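PDB 6DHT: xyloglucan-specific endo-beta-1,4-glucanase BoGH9A from Bacteroides ovatus, which hydrolyses internal beta-1,4-glucosidic linkages in the backbone of xyloglucans, releasing xyloglucan oligosaccharides. Local coordinates for residues K100-S105 with S563-A568; F424-G429 with Y468-Y473; K443-G448 with A555-L560. All blocks are in the same frame, centred on the assembly; numbering follows the deposited sequence.

Interaction 1: K100-S105 with S563-A568; sequences KDSVLS and SLDALA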
# COMPACT_ATOMS: atom_id res chain seq x y z
N LYS A 100 -22.20 -8.28 7.78
CA LYS A 100 -22.48 -8.86 6.48
C LYS A 100 -21.25 -9.54 5.93
O LYS A 100 -20.12 -9.21 6.30
CB LYS A 100 -22.94 -7.78 5.49
CG LYS A 100 -21.88 -6.75 5.20
CD LYS A 100 -22.43 -5.55 4.46
CE LYS A 100 -22.70 -5.83 3.00
NZ LYS A 100 -23.30 -4.62 2.35
N ASP A 101 -21.47 -10.52 5.07
CA ASP A 101 -20.39 -11.08 4.27
C ASP A 101 -19.76 -10.01 3.37
O ASP A 101 -20.41 -9.04 2.97
CB ASP A 101 -20.93 -12.20 3.39
CG ASP A 101 -21.32 -13.42 4.18
OD1 ASP A 101 -20.78 -13.63 5.29
OD2 ASP A 101 -22.15 -14.19 3.66
N SER A 102 -18.48 -10.22 3.09
CA SER A 102 -17.73 -9.42 2.11
C SER A 102 -17.74 -7.94 2.44
O SER A 102 -17.77 -7.09 1.55
CB SER A 102 -18.31 -9.63 0.72
OG SER A 102 -18.14 -10.98 0.32
N VAL A 103 -17.69 -7.62 3.73
CA VAL A 103 -17.85 -6.23 4.12
C VAL A 103 -16.68 -5.35 3.63
O VAL A 103 -16.89 -4.18 3.32
CB VAL A 103 -18.14 -6.09 5.65
CG1 VAL A 103 -16.94 -6.42 6.44
CG2 VAL A 103 -18.66 -4.69 5.97
N LEU A 104 -15.48 -5.92 3.52
CA LEU A 104 -14.34 -5.14 3.03
C LEU A 104 -14.14 -5.26 1.51
O LEU A 104 -13.17 -4.73 0.99
CB LEU A 104 -13.04 -5.53 3.75
CG LEU A 104 -13.06 -5.42 5.26
CD1 LEU A 104 -11.73 -5.86 5.83
CD2 LEU A 104 -13.38 -4.00 5.70
N SER A 105 -15.00 -5.95 0.79
CA SER A 105 -14.80 -6.10 -0.64
C SER A 105 -14.84 -4.77 -1.37
O SER A 105 -13.97 -4.51 -2.24
CB SER A 105 -15.82 -7.10 -1.21
OG SER A 105 -15.67 -7.23 -2.61
N SER A 563 -6.49 -9.28 1.43
CA SER A 563 -6.22 -10.50 2.19
C SER A 563 -7.23 -10.73 3.32
O SER A 563 -7.67 -11.86 3.52
CB SER A 563 -4.78 -10.54 2.70
OG SER A 563 -4.50 -9.52 3.63
N LEU A 564 -7.62 -9.68 4.03
CA LEU A 564 -8.62 -9.83 5.09
C LEU A 564 -9.97 -10.23 4.51
O LEU A 564 -10.70 -11.04 5.12
CB LEU A 564 -8.76 -8.55 5.91
CG LEU A 564 -7.58 -8.18 6.80
CD1 LEU A 564 -7.87 -6.91 7.56
CD2 LEU A 564 -7.15 -9.31 7.75
N ASP A 565 -10.35 -9.67 3.38
CA ASP A 565 -11.59 -10.08 2.71
C ASP A 565 -11.51 -11.53 2.20
O ASP A 565 -12.41 -12.35 2.44
CB ASP A 565 -11.95 -9.13 1.58
CG ASP A 565 -13.34 -9.34 1.05
OD1 ASP A 565 -14.30 -9.41 1.87
OD2 ASP A 565 -13.51 -9.38 -0.17
N ALA A 566 -10.42 -11.89 1.53
CA ALA A 566 -10.25 -13.26 1.03
C ALA A 566 -10.31 -14.26 2.17
O ALA A 566 -10.91 -15.34 2.00
CB ALA A 566 -8.96 -13.38 0.32
N LEU A 567 -9.68 -13.95 3.30
CA LEU A 567 -9.61 -14.90 4.42
C LEU A 567 -10.91 -15.04 5.22
O LEU A 567 -11.07 -16.00 5.98
CB LEU A 567 -8.44 -14.56 5.35
CG LEU A 567 -7.05 -14.87 4.76
CD1 LEU A 567 -6.00 -14.23 5.61
CD2 LEU A 567 -6.80 -16.39 4.67
N ALA A 568 -11.84 -14.12 5.03
CA ALA A 568 -13.06 -14.12 5.83
C ALA A 568 -13.96 -15.32 5.55
O ALA A 568 -14.77 -15.70 6.39
CB ALA A 568 -13.83 -12.83 5.61
O HOH W 1 -15.66 -11.01 -0.83

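Interaction 2: F424-G429 with Y468-Y473; sequences FHAPYG and YRNMDY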
# COMPACT_ATOMS: atom_id res chain seq x y z
N PHE A 424 -7.93 1.64 22.04
CA PHE A 424 -8.67 1.42 20.80
C PHE A 424 -8.66 -0.04 20.36
O PHE A 424 -9.11 -0.36 19.26
CB PHE A 424 -8.19 2.38 19.71
CG PHE A 424 -8.66 3.79 19.93
CD1 PHE A 424 -9.98 4.11 19.72
CD2 PHE A 424 -7.78 4.77 20.32
CE1 PHE A 424 -10.44 5.39 19.96
CE2 PHE A 424 -8.24 6.06 20.55
CZ PHE A 424 -9.57 6.35 20.35
N HIS A 425 -8.21 -0.92 21.24
CA HIS A 425 -8.29 -2.37 21.06
C HIS A 425 -7.59 -2.83 19.75
O HIS A 425 -8.18 -3.56 18.96
CB HIS A 425 -9.75 -2.85 21.09
CG HIS A 425 -9.91 -4.24 21.62
ND1 HIS A 425 -9.84 -4.53 22.97
CD2 HIS A 425 -10.12 -5.42 20.99
CE1 HIS A 425 -10.00 -5.83 23.14
NE2 HIS A 425 -10.18 -6.39 21.96
N ALA A 426 -6.37 -2.37 19.54
CA ALA A 426 -5.58 -2.78 18.35
C ALA A 426 -4.11 -2.70 18.66
O ALA A 426 -3.67 -1.91 19.47
CB ALA A 426 -5.89 -1.90 17.14
N PRO A 427 -3.30 -3.50 17.94
CA PRO A 427 -1.86 -3.38 18.17
C PRO A 427 -1.31 -2.00 17.83
O PRO A 427 -0.39 -1.51 18.49
CB PRO A 427 -1.27 -4.42 17.22
CG PRO A 427 -2.33 -5.33 16.87
CD PRO A 427 -3.65 -4.65 17.09
N TYR A 428 -1.87 -1.40 16.79
CA TYR A 428 -1.46 -0.08 16.35
C TYR A 428 -2.24 1.03 17.07
O TYR A 428 -3.45 0.93 17.22
CB TYR A 428 -1.69 0.05 14.84
CG TYR A 428 -1.38 1.45 14.35
CD1 TYR A 428 -0.09 1.85 14.04
CD2 TYR A 428 -2.38 2.42 14.25
CE1 TYR A 428 0.20 3.13 13.63
CE2 TYR A 428 -2.09 3.70 13.84
CZ TYR A 428 -0.80 4.06 13.54
OH TYR A 428 -0.49 5.34 13.11
N GLY A 429 -1.54 2.07 17.50
CA GLY A 429 -2.17 3.33 17.87
C GLY A 429 -2.03 3.74 19.31
O GLY A 429 -2.65 4.72 19.69
N TYR A 468 -7.23 -7.75 11.71
CA TYR A 468 -8.55 -7.09 11.57
C TYR A 468 -8.67 -5.89 12.51
O TYR A 468 -9.28 -4.90 12.15
CB TYR A 468 -9.72 -8.06 11.80
CG TYR A 468 -9.99 -9.04 10.68
CD1 TYR A 468 -10.71 -8.66 9.54
CD2 TYR A 468 -9.62 -10.37 10.79
CE1 TYR A 468 -10.99 -9.58 8.52
CE2 TYR A 468 -9.89 -11.28 9.76
CZ TYR A 468 -10.59 -10.88 8.65
OH TYR A 468 -10.85 -11.82 7.66
N ARG A 469 -8.07 -5.98 13.70
CA ARG A 469 -8.13 -4.84 14.63
C ARG A 469 -7.47 -3.60 14.03
O ARG A 469 -7.98 -2.48 14.16
CB ARG A 469 -7.47 -5.18 15.97
CG ARG A 469 -8.24 -6.20 16.78
CD ARG A 469 -7.48 -6.65 18.02
NE ARG A 469 -8.22 -7.64 18.80
CZ ARG A 469 -7.68 -8.43 19.72
NH1 ARG A 469 -6.38 -8.36 19.99
NH2 ARG A 469 -8.43 -9.29 20.37
N ASN A 470 -6.33 -3.77 13.37
CA ASN A 470 -5.65 -2.65 12.75
C ASN A 470 -6.46 -2.08 11.59
O ASN A 470 -6.47 -0.87 11.37
CB ASN A 470 -4.24 -3.04 12.26
CG ASN A 470 -3.19 -2.91 13.33
OD1 ASN A 470 -3.51 -2.77 14.50
ND2 ASN A 470 -1.93 -3.02 12.94
N MET A 471 -7.12 -2.96 10.83
CA MET A 471 -8.05 -2.47 9.81
C MET A 471 -9.20 -1.64 10.42
O MET A 471 -9.55 -0.59 9.89
CB MET A 471 -8.57 -3.61 8.91
CG MET A 471 -9.49 -3.12 7.81
SD MET A 471 -8.69 -1.93 6.66
CE MET A 471 -7.82 -3.12 5.70
N ASP A 472 -9.78 -2.12 11.52
CA ASP A 472 -10.84 -1.37 12.18
C ASP A 472 -10.35 0.04 12.54
O ASP A 472 -11.12 1.01 12.46
CB ASP A 472 -11.26 -2.07 13.46
CG ASP A 472 -12.22 -3.24 13.24
OD1 ASP A 472 -12.45 -3.71 12.10
OD2 ASP A 472 -12.79 -3.71 14.24
N TYR A 473 -9.10 0.15 12.97
CA TYR A 473 -8.53 1.44 13.34
C TYR A 473 -8.59 2.41 12.17
O TYR A 473 -9.06 3.55 12.32
CB TYR A 473 -7.07 1.31 13.85
CG TYR A 473 -6.51 2.60 14.39
CD1 TYR A 473 -6.03 3.58 13.54
CD2 TYR A 473 -6.49 2.85 15.74
CE1 TYR A 473 -5.54 4.78 14.01
CE2 TYR A 473 -6.00 4.05 16.22
CZ TYR A 473 -5.52 4.99 15.36
OH TYR A 473 -5.05 6.21 15.85
O HOH W 2 -4.68 6.13 18.50

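Interaction 3: K443-G448 with A555-L560; sequences KCMNQG and AALVAL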
# COMPACT_ATOMS: atom_id res chain seq x y z
N LYS A 443 2.92 1.82 8.95
CA LYS A 443 2.91 1.08 10.19
C LYS A 443 1.60 0.34 10.38
O LYS A 443 1.60 -0.87 10.53
CB LYS A 443 3.24 1.94 11.38
CG LYS A 443 3.50 1.11 12.61
CD LYS A 443 4.25 1.85 13.66
CE LYS A 443 4.69 0.88 14.73
NZ LYS A 443 5.28 1.59 15.89
N CYS A 444 0.46 1.02 10.40
CA CYS A 444 -0.78 0.31 10.73
C CYS A 444 -1.11 -0.80 9.71
O CYS A 444 -1.30 -1.96 10.07
CB CYS A 444 -1.93 1.30 10.88
SG CYS A 444 -3.44 0.60 11.51
N MET A 445 -1.20 -0.43 8.44
CA MET A 445 -1.52 -1.44 7.42
C MET A 445 -0.42 -2.50 7.32
O MET A 445 -0.71 -3.69 7.29
CB MET A 445 -1.71 -0.82 6.03
CG MET A 445 -2.98 -0.07 5.81
SD MET A 445 -4.47 -1.01 5.89
CE MET A 445 -4.92 -0.77 7.62
N ASN A 446 0.84 -2.08 7.26
CA ASN A 446 1.89 -3.07 6.99
C ASN A 446 2.18 -3.94 8.21
O ASN A 446 2.62 -5.09 8.07
CB ASN A 446 3.13 -2.42 6.38
CG ASN A 446 2.90 -2.03 4.97
OD1 ASN A 446 1.93 -2.48 4.35
ND2 ASN A 446 3.72 -1.15 4.45
N GLN A 447 1.89 -3.44 9.39
CA GLN A 447 1.86 -4.31 10.58
C GLN A 447 0.76 -5.36 10.43
O GLN A 447 0.97 -6.56 10.68
CB GLN A 447 1.63 -3.46 11.83
CG GLN A 447 1.68 -4.16 13.14
CD GLN A 447 1.47 -3.15 14.24
OE1 GLN A 447 0.34 -2.90 14.65
NE2 GLN A 447 2.54 -2.50 14.65
N GLY A 448 -0.42 -4.92 10.00
CA GLY A 448 -1.51 -5.82 9.67
C GLY A 448 -1.14 -6.88 8.64
O GLY A 448 -1.46 -8.05 8.82
N ALA A 555 -0.89 0.67 -1.90
CA ALA A 555 -0.45 -0.71 -2.08
C ALA A 555 -0.65 -1.46 -0.78
O ALA A 555 -1.10 -2.61 -0.78
CB ALA A 555 1.01 -0.76 -2.50
N ALA A 556 -0.34 -0.81 0.33
CA ALA A 556 -0.55 -1.39 1.66
C ALA A 556 -2.02 -1.66 1.90
O ALA A 556 -2.41 -2.70 2.43
CB ALA A 556 0.01 -0.48 2.74
N LEU A 557 -2.86 -0.69 1.56
CA LEU A 557 -4.31 -0.89 1.70
C LEU A 557 -4.83 -2.02 0.84
O LEU A 557 -5.61 -2.84 1.31
CB LEU A 557 -5.02 0.41 1.34
CG LEU A 557 -6.54 0.41 1.44
CD1 LEU A 557 -7.00 0.12 2.87
CD2 LEU A 557 -7.11 1.72 0.92
N VAL A 558 -4.42 -2.10 -0.41
CA VAL A 558 -4.82 -3.23 -1.26
C VAL A 558 -4.36 -4.54 -0.63
O VAL A 558 -5.12 -5.52 -0.58
CB VAL A 558 -4.19 -3.10 -2.66
CG1 VAL A 558 -4.28 -4.42 -3.43
CG2 VAL A 558 -4.82 -2.00 -3.48
N ALA A 559 -3.13 -4.56 -0.14
CA ALA A 559 -2.58 -5.77 0.48
C ALA A 559 -3.42 -6.24 1.66
O ALA A 559 -3.80 -7.42 1.71
CB ALA A 559 -1.14 -5.57 0.91
N LEU A 560 -3.71 -5.35 2.59
CA LEU A 560 -4.41 -5.77 3.82
C LEU A 560 -5.90 -5.98 3.55
O LEU A 560 -6.47 -6.98 3.97
CB LEU A 560 -4.21 -4.80 5.00
CG LEU A 560 -4.69 -5.41 6.32
CD1 LEU A 560 -4.03 -6.78 6.66
CD2 LEU A 560 -4.49 -4.41 7.43

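Interaction 1: K100-S105 with S563-A568
The carboxylate of Asp565, late in helix 551-567, reaches into the type I turn that runs from Ser102 to Ser105. Its CG stands anti to the backbone N (chi1 -168°), a setting that carries the group off the helix surface and over the turn. The two oxygens divide the turn between them: Asp565 OD1 rests 3.4 Å from Ser102 CA, and Asp565 OD2 lies 3.4 Å from Ser105 CB. The turn is closed by its own bond from Ser105 N to Ser102 O (3.1 Å), and one polar link to the helix runs through water 1, which donates to Asp565 OD2 at 2.8 Å and is hydrogen-bonded to Ser102 OG at 2.7 Å. Other partners complete the grip on this largely buried acid. The hydroxyl of Tyr26 meets both OD1 and Leu104 N, joining helix and turn a second time, while the hydroxyl of Tyr196 bonds to OD2.

Beside the carboxylate the contact is apolar. The side chains of Leu104 and Leu564 cross obliquely, with Leu104 CD1 4.0 Å from Leu564 CB, and Leu564 also packs on Leu464, Ala467 and Met471 of helix 461-474. The contact pins the type I turn in the connection from strand 93-99 of the N-terminal Ig-like domain to helix 105-117 of the GH9 helical domain against the C-terminal helix.

Interaction 2: F424-G429 with Y468-Y473
In the helical barrel of this GH9 enzyme, the loop between helices 395-416 and 439-458 lays His425, Ala426, Pro427 and Tyr428 against Arg469, Asn470 and Tyr473, on adjoining turns of helix 461-474. The two tyrosines form a T-shaped pair: Tyr428 turns its edge to the face of Tyr473, with ring centroids 5.1 Å apart and planes at 85°. Tyr428 CD2 stands over the centre of the Tyr473 ring, and Tyr428 CE2 comes within 3.6 Å of Tyr473 CE1. At the edge of the Tyr473 ring, in its plane, water 2 accepts from Tyr473 OH (2.7 Å) and donates to Gly429 O (2.7 Å). A side chain at Gly429 would run into Tyr473 CE2, and the glycine's backbone angles would independently jam a CB against the carbonyl O of Tyr428. Tyr428 OH is hydrogen-bonded to Asp434 O.

Asn470 OD1 accepts the backbone N-H of Tyr428 at 3.1 Å, 154° at the hydrogen, with the donor tilted somewhat from the carbonyl plane. Its ND2 is bound to Gln447 OE1 and Cys444 O, which fixes the rotation of the amide.

Arg469 is extended from CG to NE and runs alongside the loop backbone, its CD 3.3 Å from His425 O. His425 CD2 lies over one face of the guanidinium, 3.7 Å from Arg469 NE, but the two planes are steeply inclined. Salt bridges from NE to Glu30 and from NH2 to Glu420 anchor the group, and His425 also touches Ile32. This is loop-on-helix packing at the border between the helical barrel and the N-terminal Ig-like domain.

Interaction 3: K443-G448 with A555-L560
Met445 packs on Ala556, Leu557 and Leu560 in a largely apolar contact. Its CB meets Ala556 CB at 3.7 Å; the chain then bends at chi2 (-64°) and again at chi3, which sends the thioether over helix 551-567, where Met445 SD and CE both lie 3.7 Å from Leu560 CD2, with Leu557 CD1 farther from SD. The side chains of Met445 and Leu560 cross at about a right angle. The other branch of Leu560 lies on bare backbone, its CD1 3.5 Å from Gly448 C. A side chain on Gly448 would strike Leu560 CD2. Small residues on both helices, Gly448 and Ala556, suit the 8.9 Å approach of the axes, which cross at 36°.

The polar element is Asn446. Its OD1 presses on Ala556 CB at 3.2 Å and is buried without a hydrogen-bond partner in the model, while ND2 makes a weak bond to Pro373 O. Exchanging Asn446 for alanine would probably leave Pro373 O without this weak donor and open a gap over the methyl of Ala556.

Around this pair, Met445 continues onto Met471 and Ile474 of helix 461-474, Leu557 packs on Leu107 and Ala111 of helix 105-117, and Ala555 meets Met186 of helix 176-192.

In the fold
From the N terminus, the chain leaves the Ig-like domain through 100-105 and enters the helical domain; interaction 1 closes a loop of 457 intervening residues when helix 551-567 returns to this connection near the C terminus. Interactions 2 and 3 fall within it, closing loops of 38 residues, which include helix 439-458, and 106 residues. They cross, their segments alternating: 424-429, 443-448, 468-473, then 555-560. Tyr468 OH, bonded to Leu564 O, joins interactions 1 and 2; the amide of Asn470 links interactions 2 and 3; interactions 1 and 3 share helix 551-567. Together the contacts tie the interdomain connection and the loop before helix 439-458 to the last helices of the barrel.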